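Local coordinates for ATP-dependent kinase YFH7 (Saccharomyces cerevisiae, PDB 2GA8), which acts as an ATP-dependent P-loop kinase and could take part in assembly of the endoplasmic reticulum membrane, at residues N132-A137 with D162-S167; A156-M161 with D252-S257. One frame throughout, in Å; residues are numbered along the deposited sequence.

Contact 1: residues N132-A137 with D162-S167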
loop_
_atom_site.group_PDB
_atom_site.type_symbol
_atom_site.label_atom_id
_atom_site.label_comp_id
_atom_site.label_asym_id
_atom_site.label_seq_id
_atom_site.Cartn_x
_atom_site.Cartn_y
_atom_site.Cartn_z
ATOM N N ASN A 132 1.878 0.967 -12.979
ATOM C CA ASN A 132 1.775 0.492 -11.599
ATOM C C ASN A 132 3.004 -0.322 -11.217
ATOM O O ASN A 132 2.967 -1.123 -10.284
ATOM C CB ASN A 132 0.528 -0.381 -11.430
ATOM C CG ASN A 132 -0.737 0.317 -11.886
ATOM O OD1 ASN A 132 -1.453 -0.180 -12.751
ATOM N ND2 ASN A 132 -1.020 1.472 -11.300
ATOM N N ALA A 133 4.097 -0.119 -11.942
ATOM C CA ALA A 133 5.319 -0.861 -11.679
ATOM C C ALA A 133 5.915 -0.622 -10.297
ATOM O O ALA A 133 5.847 0.482 -9.750
ATOM C CB ALA A 133 6.371 -0.533 -12.749
ATOM N N ILE A 134 6.485 -1.688 -9.744
ATOM C CA ILE A 134 7.186 -1.652 -8.464
ATOM C C ILE A 134 8.641 -1.702 -8.920
ATOM O O ILE A 134 8.971 -2.463 -9.830
ATOM C CB ILE A 134 6.890 -2.908 -7.616
ATOM C CG1 ILE A 134 5.422 -2.909 -7.184
ATOM C CG2 ILE A 134 7.828 -2.959 -6.407
ATOM C CD1 ILE A 134 4.945 -4.252 -6.657
ATOM N N ARG A 135 9.504 -0.891 -8.316
ATOM C CA ARG A 135 10.909 -0.879 -8.709
ATOM C C ARG A 135 11.812 -1.235 -7.545
ATOM O O ARG A 135 11.639 -0.735 -6.436
ATOM C CB ARG A 135 11.292 0.490 -9.276
ATOM C CG ARG A 135 10.596 0.806 -10.593
ATOM C CD ARG A 135 11.162 2.057 -11.247
ATOM N NE ARG A 135 10.606 2.254 -12.584
ATOM C CZ ARG A 135 9.327 2.511 -12.831
ATOM N NH1 ARG A 135 8.460 2.608 -11.829
ATOM N NH2 ARG A 135 8.908 2.658 -14.081
ATOM N N ILE A 136 12.769 -2.116 -7.806
ATOM C CA ILE A 136 13.702 -2.559 -6.781
ATOM C C ILE A 136 15.126 -2.215 -7.210
ATOM O O ILE A 136 15.548 -2.556 -8.316
ATOM C CB ILE A 136 13.582 -4.077 -6.566
ATOM C CG1 ILE A 136 12.112 -4.449 -6.335
ATOM C CG2 ILE A 136 14.422 -4.505 -5.368
ATOM C CD1 ILE A 136 11.862 -5.932 -6.272
ATOM N N ALA A 137 15.863 -1.536 -6.336
ATOM C CA ALA A 137 17.234 -1.144 -6.641
ATOM C C ALA A 137 18.250 -2.123 -6.053
ATOM O O ALA A 137 17.984 -3.320 -5.949
ATOM C CB ALA A 137 17.496 0.261 -6.120
ATOM N N ASP A 162 -3.727 3.693 -3.742
ATOM C CA ASP A 162 -3.999 4.579 -4.877
ATOM C C ASP A 162 -3.035 4.485 -6.055
ATOM O O ASP A 162 -3.442 4.639 -7.207
ATOM C CB ASP A 162 -4.035 6.029 -4.394
ATOM C CG ASP A 162 -5.102 6.265 -3.355
ATOM O OD1 ASP A 162 -6.290 6.383 -3.728
ATOM O OD2 ASP A 162 -4.753 6.315 -2.159
ATOM N N GLY A 163 -1.758 4.252 -5.765
ATOM C CA GLY A 163 -0.774 4.157 -6.821
ATOM C C GLY A 163 -0.970 2.949 -7.712
ATOM O O GLY A 163 -0.362 2.846 -8.776
ATOM N N PHE A 164 -1.826 2.028 -7.287
ATOM C CA PHE A 164 -2.074 0.828 -8.069
ATOM C C PHE A 164 -3.352 0.922 -8.884
ATOM O O PHE A 164 -3.811 -0.059 -9.470
ATOM C CB PHE A 164 -2.082 -0.384 -7.141
ATOM C CG PHE A 164 -0.713 -0.753 -6.659
ATOM C CD1 PHE A 164 0.045 -1.694 -7.349
ATOM C CD2 PHE A 164 -0.142 -0.100 -5.567
ATOM C CE1 PHE A 164 1.356 -1.979 -6.966
ATOM C CE2 PHE A 164 1.168 -0.377 -5.177
ATOM C CZ PHE A 164 1.917 -1.318 -5.879
ATOM N N HIS A 165 -3.919 2.119 -8.926
ATOM C CA HIS A 165 -5.120 2.346 -9.709
ATOM C C HIS A 165 -4.696 2.146 -11.165
ATOM O O HIS A 165 -3.636 2.623 -11.577
ATOM C CB HIS A 165 -5.610 3.782 -9.503
ATOM C CG HIS A 165 -7.058 3.978 -9.811
ATOM N ND1 HIS A 165 -8.063 3.513 -8.991
ATOM C CD2 HIS A 165 -7.673 4.577 -10.857
ATOM C CE1 HIS A 165 -9.236 3.816 -9.519
ATOM N NE2 HIS A 165 -9.026 4.462 -10.652
ATOM N N LEU A 166 -5.495 1.429 -11.943
ATOM C CA LEU A 166 -5.147 1.221 -13.342
ATOM C C LEU A 166 -5.195 2.575 -14.044
ATOM O O LEU A 166 -6.023 3.425 -13.707
ATOM C CB LEU A 166 -6.125 0.242 -13.993
ATOM C CG LEU A 166 -6.037 -1.182 -13.440
ATOM C CD1 LEU A 166 -7.155 -2.041 -14.015
ATOM C CD2 LEU A 166 -4.669 -1.761 -13.771
ATOM N N SER A 167 -4.301 2.781 -15.005
ATOM C CA SER A 167 -4.258 4.046 -15.728
ATOM C C SER A 167 -5.505 4.224 -16.575
ATOM O O SER A 167 -6.188 3.255 -16.916
ATOM C CB SER A 167 -3.025 4.113 -16.632
ATOM O OG SER A 167 -3.130 3.190 -17.700
HETATM O O HOH W 1 -2.194 0.858 -15.156
#
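Asn132 has its CB pointing toward 162-167, and a chi1 of -54° sets CG beside the backbone N and anti to the carbonyl carbon, which places ND2 between the carbonyls of Gly163 and His165. Phe164 has the same kind of first torsion, which brings the CE1-CZ edge of its ring to Ile134.

The amide of Asn132 does most of the joining. Its ND2 gives one hydrogen bond to Gly163 O at 2.9 Å. A second runs from ND2 to His165 O, also at 2.9 Å, and is the straighter of the two (N-H...O 162°). His165 O lies in the plane of the amide, although ND2 stands well above the plane of that carbonyl rather than on a lone pair; at Gly163 O the donor is only moderately tilted. At the other end of the amide, Asn132 OD1 accepts from a water at 2.7 Å, and the same water accepts from Ser167 N at 2.9 Å. These three bonds should fix the rotation of the buried amide. Leu166 CD2 lies 3.7 Å from Asn132 OD1.

The apolar part is small: CG1 of Ile134 meets the edge of the Phe164 ring, 4.1 Å from CZ, the two side chains crossing at about a right angle.

A single asparagine amide thus fastens the 3-10 turn and loop after strand 156-160, an edge strand of the parallel sheet, to the chain entering strand 134-136 of the mixed sheet. Ile134 and Phe164 both rest on Asn194 and Leu198 of helix 192-206, while Ser167 OG caps Cys170 N of helix 168-171.

Contact 2: residues A156-M161 with D252-S257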
loop_
_atom_site.group_PDB
_atom_site.type_symbol
_atom_site.label_atom_id
_atom_site.label_comp_id
_atom_site.label_asym_id
_atom_site.label_seq_id
_atom_site.Cartn_x
_atom_site.Cartn_y
_atom_site.Cartn_z
ATOM N N ALA A 156 9.283 4.571 9.498
ATOM C CA ALA A 156 7.919 4.254 9.086
ATOM C C ALA A 156 7.621 4.891 7.737
ATOM O O ALA A 156 8.026 6.023 7.467
ATOM C CB ALA A 156 6.924 4.748 10.136
ATOM N N GLN A 157 6.913 4.153 6.890
ATOM C CA GLN A 157 6.543 4.634 5.568
ATOM C C GLN A 157 5.121 4.175 5.286
ATOM O O GLN A 157 4.670 3.182 5.845
ATOM C CB GLN A 157 7.492 4.054 4.513
ATOM C CG GLN A 157 7.191 4.467 3.077
ATOM C CD GLN A 157 7.191 5.973 2.875
ATOM O OE1 GLN A 157 6.289 6.679 3.334
ATOM N NE2 GLN A 157 8.211 6.473 2.185
ATOM N N ILE A 158 4.412 4.913 4.443
ATOM C CA ILE A 158 3.048 4.543 4.092
ATOM C C ILE A 158 3.006 4.008 2.671
ATOM O O ILE A 158 3.812 4.388 1.821
ATOM C CB ILE A 158 2.077 5.750 4.167
ATOM C CG1 ILE A 158 2.595 6.890 3.287
ATOM C CG2 ILE A 158 1.918 6.213 5.618
ATOM C CD1 ILE A 158 1.641 8.074 3.197
ATOM N N VAL A 159 2.068 3.103 2.422
ATOM C CA VAL A 159 1.886 2.552 1.088
ATOM C C VAL A 159 0.414 2.743 0.745
ATOM O O VAL A 159 -0.442 1.987 1.199
ATOM C CB VAL A 159 2.214 1.039 1.013
ATOM C CG1 VAL A 159 1.783 0.482 -0.348
ATOM C CG2 VAL A 159 3.703 0.815 1.211
ATOM N N PRO A 160 0.096 3.802 -0.009
ATOM C CA PRO A 160 -1.305 4.017 -0.372
ATOM C C PRO A 160 -1.638 3.056 -1.509
ATOM O O PRO A 160 -0.799 2.782 -2.369
ATOM C CB PRO A 160 -1.327 5.473 -0.836
ATOM C CG PRO A 160 -0.142 6.091 -0.120
ATOM C CD PRO A 160 0.894 5.007 -0.278
ATOM N N MET A 161 -2.860 2.545 -1.513
ATOM C CA MET A 161 -3.286 1.618 -2.555
ATOM C C MET A 161 -3.529 2.384 -3.864
ATOM O O MET A 161 -3.517 1.807 -4.949
ATOM C CB MET A 161 -4.569 0.924 -2.097
ATOM C CG MET A 161 -4.936 -0.328 -2.848
ATOM S SD MET A 161 -6.478 -0.994 -2.184
ATOM C CE MET A 161 -7.616 -0.186 -3.192
ATOM N N ASP A 252 7.626 5.668 -8.567
ATOM C CA ASP A 252 8.420 5.850 -7.357
ATOM C C ASP A 252 8.062 7.014 -6.438
ATOM O O ASP A 252 8.907 7.864 -6.155
ATOM C CB ASP A 252 9.894 5.961 -7.747
ATOM C CG ASP A 252 10.262 5.033 -8.884
ATOM O OD1 ASP A 252 9.834 3.858 -8.859
ATOM O OD2 ASP A 252 10.983 5.475 -9.803
ATOM N N GLN A 253 6.828 7.046 -5.951
ATOM C CA GLN A 253 6.404 8.118 -5.057
ATOM C C GLN A 253 6.709 7.784 -3.607
ATOM O O GLN A 253 6.818 8.674 -2.761
ATOM C CB GLN A 253 4.906 8.383 -5.223
ATOM C CG GLN A 253 4.553 8.944 -6.581
ATOM C CD GLN A 253 5.124 10.334 -6.796
ATOM O OE1 GLN A 253 5.429 10.725 -7.921
ATOM N NE2 GLN A 253 5.256 11.093 -5.715
ATOM N N TYR A 254 6.849 6.496 -3.318
ATOM C CA TYR A 254 7.141 6.066 -1.964
ATOM C C TYR A 254 8.291 5.074 -1.985
ATOM O O TYR A 254 8.280 4.117 -2.755
ATOM C CB TYR A 254 5.902 5.421 -1.340
ATOM C CG TYR A 254 4.676 6.300 -1.414
ATOM C CD1 TYR A 254 4.457 7.309 -0.477
ATOM C CD2 TYR A 254 3.755 6.153 -2.453
ATOM C CE1 TYR A 254 3.349 8.149 -0.573
ATOM C CE2 TYR A 254 2.653 6.985 -2.560
ATOM C CZ TYR A 254 2.455 7.981 -1.618
ATOM O OH TYR A 254 1.362 8.809 -1.727
ATOM N N CYS A 255 9.295 5.323 -1.155
ATOM C CA CYS A 255 10.431 4.425 -1.077
ATOM C C CYS A 255 10.439 3.683 0.245
ATOM O O CYS A 255 10.346 4.292 1.313
ATOM C CB CYS A 255 11.753 5.177 -1.201
ATOM S SG CYS A 255 13.174 4.072 -0.935
ATOM N N ILE A 256 10.537 2.363 0.166
ATOM C CA ILE A 256 10.612 1.528 1.353
ATOM C C ILE A 256 12.047 1.022 1.329
ATOM O O ILE A 256 12.410 0.216 0.471
ATOM C CB ILE A 256 9.638 0.338 1.269
ATOM C CG1 ILE A 256 8.202 0.855 1.212
ATOM C CG2 ILE A 256 9.827 -0.580 2.466
ATOM C CD1 ILE A 256 7.178 -0.219 0.918
ATOM N N SER A 257 12.862 1.506 2.262
ATOM C CA SER A 257 14.274 1.129 2.316
ATOM C C SER A 257 14.612 0.210 3.480
ATOM O O SER A 257 13.737 -0.203 4.241
ATOM C CB SER A 257 15.143 2.382 2.440
ATOM O OG SER A 257 15.026 2.928 3.747
#
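Pro160 and Gln157 of an outermost strand in the five-stranded parallel sheet of this P-loop kinase meet Tyr254 and Cys255, near the end of strand 248-256, an outermost strand of the mixed sheet. Gln253 and Tyr254 form a classic beta bulge there, both facing Val239.

The aromatic contact is a CH-pi interaction: CD of Pro160 sits over one face of the Tyr254 ring, 3.6 Å from its centroid and 17° off the ring normal. CG of Pro160 comes within 3.5 Å of Tyr254 OH. Ile158 adds CG1 at 4.1 Å from Tyr254 CE1. Replacing Tyr254 by an alanine is likely to leave Pro160 CD without the ring face it lies on and open a gap beside Ile158 CG1. Ile158 O, buried here with no partner in the model, lies obliquely to the ring, 3.8 Å from Tyr254 CD1.

In a second apolar pair, CG2 of Val159 approaches CD1 of Ile256 at 3.6 Å; helix 192-206 lies against both, through Leu198 and Leu202.

Polar linkage rests on Gln157. Its CG is anti to the backbone N (chi1 179°), and the bend at chi2 turns OE1 back onto its own strand, where it accepts from Ile158 N at 2.8 Å, in the carbonyl plane. Held at that end, the amide directs NE2 to Cys255 O at 3.2 Å, nearly straight at 170°; the oxygen lies in the amide plane, but NE2 stands above the carbonyl plane of Cys255, not on a lone pair.

Following the chain from the N terminus, 132-137 comes first, then 156-161, 162-167 and 252-257, so the two contacts cross rather than nest. Contact 1 closes a loop of 24 intervening residues, running from strand 134-136 through strand 156-160 to the turn before helix 168-171. Contact 2 spans 90 residues, among them helix 192-206, and returns to strand 156-160 from the end of strand 248-256. Since 161 and 162 are adjacent, one continuous run of the parallel sheet's outer strand and its following turn meets the mixed sheet at two places, with centres 11 Å apart. Arg135 NH1 and Asp252 OD1, 3.5 Å apart, add a long, weak ion pair between the contacts.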